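PcaV transcriptional regulator (Streptomyces coelicolor, PDB 4G9Y) probably acts as a DNA-binding transcription factor of the MarR family, with a winged helix-turn-helix fold, and binds 3,4-dihydroxybenzoate. Local coordinates at residues L53-V58 / L82-D87. Residues are numbered along the deposited sequence; the frame is centred on the assembly and turned at random.
Sequences LDQRTV and LDKVRD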
# COMPACT_ATOMS: atom_id res chain seq x y z
N LEU A 53 5.28 1.15 -28.64
CA LEU A 53 6.03 1.99 -27.70
C LEU A 53 7.20 1.19 -27.17
O LEU A 53 7.12 -0.03 -27.05
CB LEU A 53 5.12 2.39 -26.55
CG LEU A 53 5.35 3.70 -25.81
CD1 LEU A 53 5.46 4.88 -26.78
CD2 LEU A 53 4.21 3.90 -24.83
N ASP A 54 8.32 1.84 -26.87
CA ASP A 54 9.46 1.09 -26.36
C ASP A 54 9.27 0.81 -24.88
O ASP A 54 8.49 1.48 -24.21
CB ASP A 54 10.75 1.86 -26.57
CG ASP A 54 10.80 3.11 -25.73
OD1 ASP A 54 10.26 4.15 -26.18
OD2 ASP A 54 11.37 3.06 -24.62
N GLN A 55 9.99 -0.17 -24.36
CA GLN A 55 9.82 -0.63 -22.99
C GLN A 55 10.10 0.45 -21.96
O GLN A 55 9.37 0.58 -20.98
CB GLN A 55 10.73 -1.83 -22.73
CG GLN A 55 10.56 -2.45 -21.36
CD GLN A 55 11.23 -3.82 -21.29
OE1 GLN A 55 11.09 -4.64 -22.20
NE2 GLN A 55 11.97 -4.06 -20.21
N ARG A 56 11.15 1.22 -22.19
CA ARG A 56 11.53 2.27 -21.28
C ARG A 56 10.37 3.26 -21.14
O ARG A 56 9.99 3.64 -20.03
CB ARG A 56 12.80 2.95 -21.80
CG ARG A 56 13.24 4.23 -21.11
CD ARG A 56 14.53 4.73 -21.75
NE ARG A 56 14.92 6.06 -21.32
CZ ARG A 56 14.65 7.18 -22.00
NH1 ARG A 56 13.99 7.11 -23.15
NH2 ARG A 56 15.05 8.36 -21.53
N THR A 57 9.79 3.64 -22.28
CA THR A 57 8.68 4.60 -22.24
C THR A 57 7.43 3.99 -21.61
O THR A 57 6.73 4.67 -20.87
CB THR A 57 8.36 5.15 -23.63
OG1 THR A 57 9.55 5.68 -24.22
CG2 THR A 57 7.29 6.27 -23.55
N VAL A 58 7.17 2.71 -21.89
CA VAL A 58 6.02 2.06 -21.28
C VAL A 58 6.14 2.10 -19.76
O VAL A 58 5.18 2.39 -19.06
CB VAL A 58 5.83 0.61 -21.78
CG1 VAL A 58 4.79 -0.11 -20.96
CG2 VAL A 58 5.45 0.61 -23.24
N LEU A 82 1.84 -10.17 -25.18
CA LEU A 82 2.60 -9.13 -25.88
C LEU A 82 3.83 -9.69 -26.55
O LEU A 82 4.34 -10.74 -26.15
CB LEU A 82 2.94 -7.94 -24.96
CG LEU A 82 3.91 -7.96 -23.79
CD1 LEU A 82 5.36 -8.17 -24.20
CD2 LEU A 82 3.80 -6.63 -23.03
N ASP A 83 4.30 -8.99 -27.57
CA ASP A 83 5.54 -9.33 -28.26
C ASP A 83 6.55 -8.20 -28.10
O ASP A 83 6.19 -7.04 -27.93
CB ASP A 83 5.29 -9.59 -29.74
CG ASP A 83 4.58 -10.92 -30.00
OD1 ASP A 83 4.74 -11.86 -29.18
OD2 ASP A 83 3.84 -11.02 -31.01
N LYS A 84 7.82 -8.56 -28.17
CA LYS A 84 8.91 -7.63 -27.93
C LYS A 84 9.86 -7.75 -29.10
O LYS A 84 10.27 -8.85 -29.46
CB LYS A 84 9.60 -8.00 -26.62
CG LYS A 84 10.82 -7.17 -26.23
CD LYS A 84 11.16 -7.44 -24.76
CE LYS A 84 12.40 -6.70 -24.29
NZ LYS A 84 12.59 -6.84 -22.82
N VAL A 85 10.17 -6.62 -29.73
CA VAL A 85 11.07 -6.60 -30.88
C VAL A 85 12.20 -5.61 -30.62
O VAL A 85 11.97 -4.51 -30.16
CB VAL A 85 10.32 -6.16 -32.16
CG1 VAL A 85 11.28 -5.80 -33.26
CG2 VAL A 85 9.36 -7.23 -32.61
N ARG A 86 13.44 -6.02 -30.89
CA ARG A 86 14.56 -5.09 -30.82
C ARG A 86 14.36 -4.01 -31.87
O ARG A 86 14.05 -4.31 -33.03
CB ARG A 86 15.86 -5.84 -31.05
CG ARG A 86 17.11 -4.99 -30.96
CD ARG A 86 18.33 -5.86 -31.15
NE ARG A 86 19.52 -5.09 -31.50
CZ ARG A 86 19.83 -4.72 -32.74
NH1 ARG A 86 19.03 -5.04 -33.74
NH2 ARG A 86 20.94 -4.02 -32.97
N ASP A 87 14.50 -2.75 -31.47
CA ASP A 87 14.29 -1.62 -32.38
C ASP A 87 15.29 -1.67 -33.53
O ASP A 87 16.51 -1.69 -33.30
CB ASP A 87 14.40 -0.30 -31.61
CG ASP A 87 13.96 0.92 -32.43
OD1 ASP A 87 13.83 0.84 -33.67
OD2 ASP A 87 13.76 1.99 -31.81
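K84, on strand 82-86, stretches its whole chain obliquely across to Q55 in the first turn of helix 55-62, and its ammonium lands on the amide oxygen. The 2.7 Å bond from NZ of K84 to OE1 of Q55 lies in the carbonyl plane on a lone pair of OE1, with a C=O...N angle of 130°. Each chain leaves its backbone with CG anti to N (chi1 -176° in Q55) and stays extended beyond it, which lets the two ends meet. The CA atoms of Q55 and K84 are 8.6 Å apart. CE of K84 follows its nitrogen in, 3.2 Å from OE1 of Q55.

Between the two backbones runs strand 94-98 of the wing: both side chains touch L96, while Q55 also packs on I69 and V73 of helix 66-78. Just before Q55, D54 N-caps the helix; OD2 of D54 accepts the backbone N-H of T57, with N at 2.9 Å, from above the carboxylate plane.

With an alanine at Q55, the K84 ammonium would probably lose this acceptor and its long chain would be freer to swing. One charged donor on a neutral amide, at the surface, makes a directional but probably modest tie between wing and helix.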